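Local coordinates for protein tryptophan halogenase superfamily (Brevundimonas sp. BAL3, PDB 6FRL) that probably catalyses flavin-dependent halogenation of an aromatic substrate, preferring bromination over chlorination, at residues G105-D110 and A130-Y135; Y119-R124 and L459-H464; Y401-R406 and A452-F457; L424-A429 and V438-E443. All coordinates share one frame; numbering follows the deposited sequence.

Contact 1 (G105-D110 and A130-Y135)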
# COMPACT_ATOMS: atom_id res chain seq x y z
N GLY B 105 -0.78 -17.58 4.45
CA GLY B 105 -0.12 -17.85 3.18
C GLY B 105 -1.01 -17.52 1.98
O GLY B 105 -2.22 -17.29 2.11
N LEU B 106 -0.39 -17.53 0.79
CA LEU B 106 -1.12 -17.45 -0.47
C LEU B 106 -1.54 -18.85 -0.98
O LEU B 106 -1.09 -19.88 -0.44
CB LEU B 106 -0.29 -16.75 -1.55
CG LEU B 106 0.47 -15.48 -1.19
CD1 LEU B 106 1.22 -14.99 -2.45
CD2 LEU B 106 -0.50 -14.47 -0.62
N TYR B 107 -2.42 -18.85 -2.00
CA TYR B 107 -2.91 -20.05 -2.69
C TYR B 107 -2.28 -20.22 -4.07
O TYR B 107 -2.35 -19.33 -4.90
CB TYR B 107 -4.42 -19.98 -2.86
CG TYR B 107 -5.18 -20.06 -1.57
CD1 TYR B 107 -5.48 -21.28 -0.98
CD2 TYR B 107 -5.57 -18.90 -0.91
CE1 TYR B 107 -6.19 -21.34 0.23
CE2 TYR B 107 -6.28 -18.96 0.28
CZ TYR B 107 -6.57 -20.16 0.85
OH TYR B 107 -7.26 -20.21 2.02
N GLY B 108 -1.68 -21.37 -4.31
CA GLY B 108 -1.17 -21.67 -5.63
C GLY B 108 -0.03 -20.74 -6.03
O GLY B 108 0.71 -20.22 -5.17
N GLN B 109 0.08 -20.57 -7.34
CA GLN B 109 1.10 -19.77 -8.02
C GLN B 109 0.42 -18.84 -9.01
O GLN B 109 -0.26 -19.30 -9.92
CB GLN B 109 2.06 -20.71 -8.75
CG GLN B 109 3.22 -20.07 -9.54
CD GLN B 109 4.26 -19.41 -8.63
OE1 GLN B 109 5.17 -20.09 -8.09
NE2 GLN B 109 4.11 -18.09 -8.41
N ASP B 110 0.60 -17.53 -8.81
CA ASP B 110 0.16 -16.51 -9.77
C ASP B 110 0.93 -16.67 -11.08
O ASP B 110 2.12 -17.03 -11.07
CB ASP B 110 0.33 -15.09 -9.20
CG ASP B 110 -0.70 -14.75 -8.10
OD1 ASP B 110 -1.47 -15.66 -7.68
OD2 ASP B 110 -0.77 -13.56 -7.66
N ALA B 130 -11.54 -30.25 -6.66
CA ALA B 130 -10.46 -30.04 -5.67
C ALA B 130 -10.59 -28.71 -4.92
O ALA B 130 -10.60 -27.65 -5.56
CB ALA B 130 -9.10 -30.11 -6.32
N PRO B 131 -10.65 -28.75 -3.57
CA PRO B 131 -10.84 -27.51 -2.83
C PRO B 131 -9.69 -26.53 -3.09
O PRO B 131 -8.56 -26.94 -3.38
CB PRO B 131 -10.79 -27.95 -1.36
CG PRO B 131 -10.84 -29.45 -1.35
CD PRO B 131 -10.31 -29.89 -2.68
N LEU B 132 -9.98 -25.24 -2.99
CA LEU B 132 -8.93 -24.24 -3.12
C LEU B 132 -7.77 -24.46 -2.09
O LEU B 132 -6.60 -24.22 -2.41
CB LEU B 132 -9.53 -22.85 -2.98
CG LEU B 132 -8.56 -21.67 -3.05
CD1 LEU B 132 -8.10 -21.43 -4.47
CD2 LEU B 132 -9.25 -20.46 -2.46
N ALA B 133 -8.12 -24.94 -0.89
CA ALA B 133 -7.15 -25.29 0.17
C ALA B 133 -6.08 -26.35 -0.17
O ALA B 133 -5.01 -26.39 0.45
CB ALA B 133 -7.90 -25.71 1.43
N ALA B 134 -6.36 -27.22 -1.15
CA ALA B 134 -5.33 -28.13 -1.62
C ALA B 134 -4.14 -27.42 -2.24
O ALA B 134 -3.13 -28.07 -2.47
CB ALA B 134 -5.89 -29.12 -2.61
N TYR B 135 -4.25 -26.13 -2.51
CA TYR B 135 -3.14 -25.37 -3.10
C TYR B 135 -2.45 -24.43 -2.13
O TYR B 135 -1.68 -23.59 -2.58
CB TYR B 135 -3.61 -24.60 -4.32
CG TYR B 135 -4.26 -25.47 -5.34
CD1 TYR B 135 -5.63 -25.71 -5.29
CD2 TYR B 135 -3.53 -26.05 -6.38
CE1 TYR B 135 -6.25 -26.53 -6.21
CE2 TYR B 135 -4.15 -26.88 -7.32
CZ TYR B 135 -5.51 -27.09 -7.23
OH TYR B 135 -6.13 -27.88 -8.15
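Leu132 lays its side chain over one face of the Tyr107 ring. Its CD2 stands 4.0 Å from the ring centroid and only 4° off the normal, a well-centred CH-pi contact, while Leu132 CG lies 3.7 Å from Tyr107 CD1, nearer the rim. With CG anti to the backbone N (chi1 178°), the leucine reaches across the phenol at about a right angle. Its carbonyl takes part as well, Leu132 O lying 3.5 Å from Tyr107 CD1. Ala133 contributes backbone rather than methyl: its CA sits at the edge of the same ring, 4.1 Å from Tyr107 CE1. These residues belong to a short 3-10 segment, 132-134, in the loop that leaves helix 116-125, and Tyr107 belongs to the loop that leads into it. The contact therefore joins the two connections flanking one helix, and both Tyr107 and Leu132 also touch Phe116 of that helix. At Tyr135 the chemistry turns polar. Its O accepts from Gly108 N at 2.8 Å with a fairly straight N-H...O angle of 163°. Tyr135 CB rests 3.8 Å from Gly108 N, but the phenol leads away toward helix 473-492, where its hydroxyl bonds Arg484.

Contact 2 (Y119-R124 and L459-H464)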
# COMPACT_ATOMS: atom_id res chain seq x y z
N TYR B 119 -7.55 -19.08 -12.45
CA TYR B 119 -7.29 -20.36 -13.09
C TYR B 119 -8.05 -21.50 -12.34
O TYR B 119 -8.69 -22.35 -12.97
CB TYR B 119 -5.80 -20.63 -13.13
CG TYR B 119 -5.00 -19.65 -13.96
CD1 TYR B 119 -4.85 -19.80 -15.34
CD2 TYR B 119 -4.37 -18.56 -13.35
CE1 TYR B 119 -4.10 -18.88 -16.09
CE2 TYR B 119 -3.62 -17.63 -14.08
CZ TYR B 119 -3.48 -17.79 -15.44
OH TYR B 119 -2.74 -16.86 -16.14
N TRP B 120 -8.00 -21.48 -10.99
CA TRP B 120 -8.75 -22.44 -10.18
C TRP B 120 -10.25 -22.38 -10.47
O TRP B 120 -10.91 -23.43 -10.55
CB TRP B 120 -8.51 -22.20 -8.69
CG TRP B 120 -9.22 -23.19 -7.81
CD1 TRP B 120 -8.85 -24.47 -7.54
CD2 TRP B 120 -10.45 -22.97 -7.12
NE1 TRP B 120 -9.76 -25.07 -6.70
CE2 TRP B 120 -10.76 -24.17 -6.43
CE3 TRP B 120 -11.31 -21.88 -7.01
CZ2 TRP B 120 -11.92 -24.31 -5.63
CZ3 TRP B 120 -12.47 -22.01 -6.23
CH2 TRP B 120 -12.76 -23.22 -5.55
N LEU B 121 -10.80 -21.19 -10.62
CA LEU B 121 -12.22 -21.07 -10.96
C LEU B 121 -12.58 -21.62 -12.35
O LEU B 121 -13.59 -22.30 -12.48
CB LEU B 121 -12.71 -19.63 -10.83
CG LEU B 121 -12.86 -19.20 -9.37
CD1 LEU B 121 -12.81 -17.69 -9.20
CD2 LEU B 121 -14.15 -19.79 -8.80
N LYS B 122 -11.76 -21.34 -13.36
CA LYS B 122 -11.95 -21.92 -14.69
C LYS B 122 -12.06 -23.44 -14.61
O LYS B 122 -13.01 -24.04 -15.13
CB LYS B 122 -10.80 -21.56 -15.65
CG LYS B 122 -10.86 -22.36 -16.95
CD LYS B 122 -9.83 -21.84 -17.97
CE LYS B 122 -9.94 -22.53 -19.30
NZ LYS B 122 -11.34 -22.39 -19.80
N GLN B 123 -11.10 -24.06 -13.94
CA GLN B 123 -11.08 -25.53 -13.80
C GLN B 123 -12.26 -26.02 -12.99
O GLN B 123 -12.86 -27.05 -13.29
CB GLN B 123 -9.75 -26.01 -13.21
CG GLN B 123 -9.43 -27.49 -13.45
CD GLN B 123 -9.23 -27.85 -14.93
OE1 GLN B 123 -8.80 -27.05 -15.76
NE2 GLN B 123 -9.58 -29.08 -15.26
N ARG B 124 -12.62 -25.27 -11.96
CA ARG B 124 -13.80 -25.61 -11.17
C ARG B 124 -15.06 -25.58 -12.03
O ARG B 124 -15.96 -26.37 -11.80
CB ARG B 124 -13.94 -24.66 -9.98
CG ARG B 124 -15.13 -24.96 -9.11
CD ARG B 124 -15.24 -23.97 -7.98
NE ARG B 124 -16.34 -24.33 -7.08
CZ ARG B 124 -17.57 -23.83 -7.12
NH1 ARG B 124 -17.90 -22.82 -7.95
NH2 ARG B 124 -18.46 -24.27 -6.25
N LEU B 459 -18.77 -18.45 -1.59
CA LEU B 459 -19.14 -17.32 -2.46
C LEU B 459 -18.08 -17.07 -3.53
O LEU B 459 -17.00 -16.62 -3.22
CB LEU B 459 -19.36 -16.06 -1.63
CG LEU B 459 -19.80 -14.80 -2.45
CD1 LEU B 459 -21.13 -15.00 -3.19
CD2 LEU B 459 -19.85 -13.54 -1.61
N TYR B 460 -18.43 -17.31 -4.80
CA TYR B 460 -17.51 -17.24 -5.93
C TYR B 460 -18.03 -16.32 -7.02
O TYR B 460 -19.23 -16.20 -7.16
CB TYR B 460 -17.33 -18.63 -6.53
CG TYR B 460 -16.86 -19.67 -5.54
CD1 TYR B 460 -15.54 -19.66 -5.09
CD2 TYR B 460 -17.72 -20.64 -5.05
CE1 TYR B 460 -15.08 -20.59 -4.18
CE2 TYR B 460 -17.27 -21.59 -4.13
CZ TYR B 460 -15.93 -21.55 -3.71
OH TYR B 460 -15.44 -22.46 -2.81
N PRO B 461 -17.14 -15.70 -7.81
CA PRO B 461 -17.58 -14.81 -8.87
C PRO B 461 -18.24 -15.51 -10.03
O PRO B 461 -17.97 -16.68 -10.25
CB PRO B 461 -16.28 -14.14 -9.37
CG PRO B 461 -15.16 -14.85 -8.73
CD PRO B 461 -15.70 -15.60 -7.55
N ASP B 462 -19.05 -14.77 -10.79
CA ASP B 462 -19.80 -15.30 -11.95
C ASP B 462 -18.80 -15.53 -13.06
O ASP B 462 -18.73 -16.64 -13.60
CB ASP B 462 -20.92 -14.35 -12.47
CG ASP B 462 -21.24 -13.16 -11.50
OD1 ASP B 462 -21.52 -13.44 -10.32
OD2 ASP B 462 -21.20 -11.97 -11.94
N HIS B 463 -18.03 -14.49 -13.39
CA HIS B 463 -16.89 -14.65 -14.32
C HIS B 463 -15.53 -14.28 -13.73
O HIS B 463 -15.31 -13.21 -13.09
CB HIS B 463 -17.06 -13.99 -15.70
CG HIS B 463 -16.45 -14.81 -16.80
ND1 HIS B 463 -15.16 -14.63 -17.26
CD2 HIS B 463 -16.96 -15.85 -17.52
CE1 HIS B 463 -14.91 -15.50 -18.22
NE2 HIS B 463 -15.99 -16.26 -18.39
N HIS B 464 -14.61 -15.23 -13.92
CA HIS B 464 -13.15 -15.05 -13.75
C HIS B 464 -12.53 -14.16 -14.88
O HIS B 464 -13.23 -13.72 -15.80
CB HIS B 464 -12.45 -16.44 -13.66
CG HIS B 464 -12.62 -17.31 -14.87
ND1 HIS B 464 -13.48 -18.39 -14.90
CD2 HIS B 464 -12.02 -17.27 -16.09
CE1 HIS B 464 -13.42 -18.96 -16.09
NE2 HIS B 464 -12.54 -18.31 -16.83
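Tyr460 receives three side chains of helix 116-125, Trp120, Leu121 and Arg124, in a helix-against-loop packing. The loop of residues 459-464 leaves helix 447-456 on its way to helix 473-492 and is held against the earlier helix by van der Waals, CH-pi and cation-pi contacts; the two segments exchange no hydrogen bonds.

The aromatic and cationic contacts gather on Tyr460. Arg124 extends from CG to NE and brings its guanidinium over one face of the phenol, off-centre, with the two planes 32° apart. This is a cation-pi contact, CZ of Arg124 lying 4.2 Å from the Tyr460 centroid. Trp120 meets the phenol obliquely, with planes at 48°, and Tyr460 CE1 lies at the indole edge, 3.6 Å from Trp120 CZ3. The Tyr460 hydroxyl bonds Asp455, which ties the far end of the ring to the preceding helix.

Apolar packing centres on Leu121, whose two methyls part company: CD2 meets Tyr460 CD1 at 4.0 Å, and CD1 meets Pro461 CG at 3.7 Å. Just beyond, Asp462 makes a salt bridge to Arg373 of the second subunit, so the outer side of this loop belongs to the dimer contact.

The last group is a CH-pi contact at His464. Lys122 NZ, in a salt bridge, and His464 NE2, in a hydrogen bond, share Asp469 OD1 as partner, which holds the two side chains together. Over a face of the imidazole lies Lys122 CB, 4.0 Å from the ring centroid, and Lys122 CA comes to 3.6 Å from His464 CE1.

Contact 3 (Y401-R406 and A452-F457)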
# COMPACT_ATOMS: atom_id res chain seq x y z
N TYR B 401 -19.86 -13.43 9.57
CA TYR B 401 -21.27 -13.58 9.93
C TYR B 401 -22.18 -13.40 8.71
O TYR B 401 -23.11 -14.17 8.49
CB TYR B 401 -21.67 -12.54 11.00
CG TYR B 401 -21.07 -12.73 12.37
CD1 TYR B 401 -21.54 -13.75 13.22
CD2 TYR B 401 -20.05 -11.89 12.85
CE1 TYR B 401 -20.99 -13.93 14.49
CE2 TYR B 401 -19.51 -12.06 14.12
CZ TYR B 401 -19.99 -13.08 14.93
OH TYR B 401 -19.50 -13.26 16.20
N LYS B 402 -21.89 -12.35 7.92
CA LYS B 402 -22.67 -12.01 6.73
C LYS B 402 -22.84 -13.14 5.72
O LYS B 402 -23.89 -13.21 5.09
CB LYS B 402 -22.04 -10.80 6.05
CG LYS B 402 -22.80 -10.28 4.82
CD LYS B 402 -24.26 -9.98 5.13
CE LYS B 402 -24.91 -9.05 4.13
NZ LYS B 402 -26.38 -8.93 4.38
N LEU B 403 -21.83 -14.00 5.58
CA LEU B 403 -21.82 -15.08 4.57
C LEU B 403 -22.16 -16.49 5.10
O LEU B 403 -22.08 -17.50 4.36
CB LEU B 403 -20.44 -15.13 3.91
CG LEU B 403 -19.92 -13.85 3.26
CD1 LEU B 403 -18.57 -14.12 2.62
CD2 LEU B 403 -20.90 -13.35 2.21
N ASN B 404 -22.56 -16.58 6.36
CA ASN B 404 -22.87 -17.88 6.94
C ASN B 404 -24.03 -18.53 6.16
O ASN B 404 -24.85 -17.84 5.56
CB ASN B 404 -23.15 -17.74 8.44
CG ASN B 404 -24.62 -17.52 8.74
OD1 ASN B 404 -25.39 -18.48 8.80
ND2 ASN B 404 -25.00 -16.26 8.97
N ARG B 405 -24.07 -19.86 6.14
CA ARG B 405 -25.13 -20.63 5.48
C ARG B 405 -25.93 -21.55 6.46
O ARG B 405 -26.49 -22.58 6.08
CB ARG B 405 -24.52 -21.46 4.33
CG ARG B 405 -24.03 -20.65 3.15
CD ARG B 405 -24.03 -21.57 1.91
NE ARG B 405 -23.31 -21.00 0.76
CZ ARG B 405 -23.77 -20.86 -0.49
NH1 ARG B 405 -25.01 -21.25 -0.83
NH2 ARG B 405 -23.00 -20.31 -1.42
N ARG B 406 -26.01 -21.15 7.72
CA ARG B 406 -26.70 -21.94 8.73
C ARG B 406 -28.18 -21.62 8.66
O ARG B 406 -28.55 -20.46 8.61
CB ARG B 406 -26.12 -21.64 10.12
CG ARG B 406 -24.78 -22.29 10.40
CD ARG B 406 -24.27 -21.94 11.78
NE ARG B 406 -25.09 -22.50 12.87
CZ ARG B 406 -24.81 -23.61 13.56
NH1 ARG B 406 -23.73 -24.34 13.31
NH2 ARG B 406 -25.65 -24.00 14.50
N ALA B 452 -9.71 -16.66 1.46
CA ALA B 452 -9.97 -17.82 2.34
C ALA B 452 -11.40 -17.80 2.90
O ALA B 452 -12.05 -18.84 3.05
CB ALA B 452 -8.97 -17.87 3.49
N ILE B 453 -11.88 -16.60 3.21
CA ILE B 453 -13.22 -16.47 3.74
C ILE B 453 -14.27 -16.62 2.61
O ILE B 453 -15.25 -17.37 2.77
CB ILE B 453 -13.37 -15.16 4.54
CG1 ILE B 453 -12.30 -15.08 5.67
CG2 ILE B 453 -14.80 -15.01 5.09
CD1 ILE B 453 -12.17 -16.31 6.56
N TYR B 454 -14.03 -15.97 1.46
CA TYR B 454 -14.97 -16.12 0.34
C TYR B 454 -15.12 -17.60 0.00
O TYR B 454 -16.24 -18.12 -0.03
CB TYR B 454 -14.55 -15.31 -0.89
CG TYR B 454 -14.63 -13.79 -0.73
CD1 TYR B 454 -15.77 -13.17 -0.25
CD2 TYR B 454 -13.55 -12.96 -1.11
CE1 TYR B 454 -15.84 -11.78 -0.14
CE2 TYR B 454 -13.60 -11.58 -0.99
CZ TYR B 454 -14.75 -10.99 -0.50
OH TYR B 454 -14.83 -9.62 -0.39
N ASP B 455 -14.00 -18.29 -0.15
CA ASP B 455 -14.02 -19.71 -0.48
C ASP B 455 -14.59 -20.58 0.63
O ASP B 455 -15.35 -21.50 0.36
CB ASP B 455 -12.62 -20.21 -0.86
CG ASP B 455 -12.55 -21.69 -0.88
OD1 ASP B 455 -13.11 -22.24 -1.84
OD2 ASP B 455 -11.96 -22.28 0.07
N GLY B 456 -14.24 -20.30 1.87
CA GLY B 456 -14.80 -21.04 3.03
C GLY B 456 -16.32 -20.99 3.14
O GLY B 456 -16.95 -21.98 3.52
N PHE B 457 -16.91 -19.84 2.81
CA PHE B 457 -18.37 -19.73 2.77
C PHE B 457 -19.01 -19.98 1.41
O PHE B 457 -20.19 -19.74 1.27
CB PHE B 457 -18.81 -18.37 3.30
CG PHE B 457 -18.59 -18.21 4.76
CD1 PHE B 457 -19.54 -18.64 5.67
CD2 PHE B 457 -17.42 -17.65 5.24
CE1 PHE B 457 -19.33 -18.48 7.02
CE2 PHE B 457 -17.19 -17.51 6.59
CZ PHE B 457 -18.15 -17.92 7.49
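The Phe457 ring leans obliquely against the backbone of Leu403 and Asn404, its CD1 only 3.1 Å from Leu403 O and its CE1 3.6 Å from Asn404 CA, while Ile453 O of the helix it follows lies at the ring edge, in plane. A second flat group, the Arg405 guanidinium, has Phe457 O at its edge and in its plane. The bond there, Arg405 NE to Phe457 O, is nearly straight at 175° but long and weak at 3.4 Å, and the arginine is poorly ordered. As for the third, Leu403 CD1 approaches the Tyr454 ring obliquely, 4.1 Å from Tyr454 CD1, and that ring stacks with Trp431.

Two helix ends meet here. Leu403 and Phe457 are the first residues to leave helical geometry after helices 376-402 and 447-456, and they pack CB to CB at 3.7 Å. Phe457 holds CG anti to its carbonyl carbon (chi1 -69°), which carries the ring across to the backbone that leaves helix 376-402. Replacing Phe457 by an alanine would probably open a gap beside Leu403 O and Asn404 CA, where the ring now packs. Beyond the ring, Asn404 fixes the departing chain: its OD1 accepts from Arg406 N at 2.9 Å in an Asx turn, and its ND2 donates in the carbonyl plane to Tyr401 O, and also bonds Trp412 O.

Contact 4 (L424-A429 and V438-E443)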
# COMPACT_ATOMS: atom_id res chain seq x y z
N LEU B 424 -17.65 -2.63 3.13
CA LEU B 424 -17.79 -4.06 2.93
C LEU B 424 -18.74 -4.43 1.78
O LEU B 424 -18.52 -5.46 1.12
CB LEU B 424 -18.28 -4.73 4.22
CG LEU B 424 -18.36 -6.26 4.18
CD1 LEU B 424 -17.01 -6.88 3.82
CD2 LEU B 424 -18.84 -6.75 5.54
N GLU B 425 -19.80 -3.64 1.58
CA GLU B 425 -20.70 -3.83 0.43
C GLU B 425 -19.91 -3.76 -0.86
O GLU B 425 -20.08 -4.60 -1.74
CB GLU B 425 -21.84 -2.80 0.40
CG GLU B 425 -23.01 -3.11 1.34
CD GLU B 425 -24.08 -1.99 1.39
OE1 GLU B 425 -23.90 -0.91 0.75
OE2 GLU B 425 -25.11 -2.18 2.10
N ARG B 426 -19.04 -2.77 -0.96
CA ARG B 426 -18.22 -2.57 -2.15
C ARG B 426 -17.25 -3.73 -2.41
O ARG B 426 -17.08 -4.12 -3.57
CB ARG B 426 -17.41 -1.28 -2.06
CG ARG B 426 -18.22 -0.02 -2.30
CD ARG B 426 -17.34 1.18 -2.06
NE ARG B 426 -16.14 1.10 -2.92
CZ ARG B 426 -15.03 1.82 -2.78
NH1 ARG B 426 -14.90 2.72 -1.80
NH2 ARG B 426 -14.04 1.65 -3.65
N LYS B 427 -16.63 -4.24 -1.34
CA LYS B 427 -15.75 -5.40 -1.43
C LYS B 427 -16.49 -6.62 -1.96
O LYS B 427 -16.03 -7.25 -2.91
CB LYS B 427 -15.11 -5.76 -0.08
CG LYS B 427 -13.81 -5.05 0.22
CD LYS B 427 -13.26 -5.39 1.60
CE LYS B 427 -11.75 -5.55 1.59
NZ LYS B 427 -11.07 -4.26 1.66
N ILE B 428 -17.62 -6.94 -1.32
CA ILE B 428 -18.43 -8.11 -1.70
C ILE B 428 -18.91 -7.95 -3.13
O ILE B 428 -18.90 -8.92 -3.87
CB ILE B 428 -19.61 -8.34 -0.72
CG1 ILE B 428 -19.08 -8.77 0.64
CG2 ILE B 428 -20.57 -9.40 -1.23
CD1 ILE B 428 -20.17 -8.81 1.71
N ALA B 429 -19.28 -6.73 -3.53
CA ALA B 429 -19.78 -6.48 -4.90
C ALA B 429 -18.70 -6.64 -5.99
O ALA B 429 -18.98 -7.21 -7.04
CB ALA B 429 -20.48 -5.10 -5.00
N VAL B 438 -11.00 -5.01 -3.44
CA VAL B 438 -10.95 -3.58 -3.16
C VAL B 438 -9.92 -3.42 -2.05
O VAL B 438 -9.94 -4.15 -1.04
CB VAL B 438 -12.34 -3.04 -2.72
CG1 VAL B 438 -12.24 -1.58 -2.28
CG2 VAL B 438 -13.37 -3.22 -3.83
N ARG B 439 -9.01 -2.49 -2.24
CA ARG B 439 -7.93 -2.29 -1.29
C ARG B 439 -8.04 -0.89 -0.69
O ARG B 439 -7.98 0.13 -1.40
CB ARG B 439 -6.58 -2.52 -1.97
CG ARG B 439 -6.31 -4.01 -2.22
CD ARG B 439 -4.96 -4.31 -2.87
NE ARG B 439 -5.06 -5.44 -3.80
CZ ARG B 439 -4.07 -6.28 -4.15
NH1 ARG B 439 -2.84 -6.15 -3.65
NH2 ARG B 439 -4.32 -7.28 -5.00
N TYR B 440 -8.25 -0.85 0.62
CA TYR B 440 -8.22 0.38 1.36
C TYR B 440 -6.87 0.49 2.07
O TYR B 440 -6.04 -0.44 2.05
CB TYR B 440 -9.38 0.41 2.35
CG TYR B 440 -10.78 0.27 1.72
CD1 TYR B 440 -11.31 1.25 0.88
CD2 TYR B 440 -11.57 -0.86 1.99
CE1 TYR B 440 -12.58 1.12 0.31
CE2 TYR B 440 -12.87 -0.98 1.45
CZ TYR B 440 -13.36 0.01 0.61
OH TYR B 440 -14.62 -0.13 0.06
N ARG B 441 -6.61 1.63 2.69
CA ARG B 441 -5.37 1.81 3.48
C ARG B 441 -5.58 1.10 4.82
O ARG B 441 -6.73 1.01 5.33
CB ARG B 441 -5.04 3.30 3.74
CG ARG B 441 -5.03 4.20 2.51
CD ARG B 441 -5.01 5.69 2.88
NE ARG B 441 -6.25 6.19 3.52
CZ ARG B 441 -6.33 7.17 4.44
NH1 ARG B 441 -5.23 7.79 4.88
NH2 ARG B 441 -7.51 7.53 4.94
N TRP B 442 -4.48 0.60 5.36
CA TRP B 442 -4.40 0.12 6.76
C TRP B 442 -5.10 -1.23 7.03
O TRP B 442 -5.51 -1.51 8.16
CB TRP B 442 -4.86 1.22 7.75
CG TRP B 442 -4.11 2.51 7.53
CD1 TRP B 442 -4.60 3.71 7.07
CD2 TRP B 442 -2.71 2.70 7.73
NE1 TRP B 442 -3.59 4.64 7.01
CE2 TRP B 442 -2.42 4.05 7.39
CE3 TRP B 442 -1.67 1.86 8.17
CZ2 TRP B 442 -1.13 4.57 7.46
CZ3 TRP B 442 -0.38 2.38 8.26
CH2 TRP B 442 -0.12 3.72 7.91
N GLU B 443 -5.18 -2.07 5.99
CA GLU B 443 -5.72 -3.42 6.11
C GLU B 443 -4.72 -4.29 6.90
O GLU B 443 -3.56 -4.39 6.54
CB GLU B 443 -5.87 -4.07 4.72
CG GLU B 443 -6.78 -3.38 3.71
CD GLU B 443 -8.25 -3.80 3.78
OE1 GLU B 443 -8.98 -3.34 2.90
OE2 GLU B 443 -8.69 -4.56 4.67
O HOH W 1 -13.42 -7.20 -3.40
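Lys427 and Glu443 reach for each other from opposite directions and close a salt bridge, NZ of Lys427 lying 2.6 Å from OE1 of Glu443. The carboxylate is met on its syn side, 23° out of its plane, and OE1 also accepts a weak bond from Tyr440 N. The lysine chain crosses Val438 at a slant, its CG 3.9 Å from Val438 CB, and then bends at its last two torsions (chi4 82°), which turns the ammonium toward the loop. There NZ also donates to Val438 O at 2.9 Å, from above the carbonyl plane, and Trp450 adds a cation-pi contact. This buried charge thus has an anion, a carbonyl and a ring about it.

Residues 438-443 form the return of a helix-loop-helix connection: helix 422-434 ends, and the chain doubles back beside it before entering helix 447-456. A water bridges the two, donating to Lys427 O and accepting from Val438 N. With a methionine in place of Lys427, Glu443 would probably lose its countercharge and Val438 O its donor, leaving the carboxylate with little but the weak bond from Tyr440 N.

Arg426 and Tyr440 meet with planes 89° apart. The phenol OH stands 3.2 Å above the guanidinium plane, toward its rim, and Arg426 NH1 lies at the ring edge, 3.5 Å from Tyr440 CE1. NH1 meets the hydroxyl at a poor angle, without a hydrogen bond; the hydroxyl bonds Thr423 O. Over one ring face, toward the rim, sits Val438 CG1, 3.5 Å above the plane, and Arg426 NH2 makes weak, long ion pairs with Glu381 and Asp384 of the second subunit.

How the contacts relate
Contacts 1 and 3 are the buried pair, and contacts 2 and 4, only partly buried, both reach the second subunit. Chemistry follows place: the buried contacts rely mainly on rings, aliphatic groups and backbone, with a single firm hydrogen bond across contact 1, and contact 3 uses its arginine only for a weak bond, whereas in contacts 2 and 4 cationic side chains carry main interactions, cation-pi in one and a salt bridge in the other. Helix 116-125 links contacts 1 and 2, where Trp120 NE1 probably bonds Ala130 O. Helix 447-456 is the common neighbour, ending in contact 3, packing on Tyr107 and Leu132, and setting Tyr454 OH 3.7 Å from Lys427 O of contact 4.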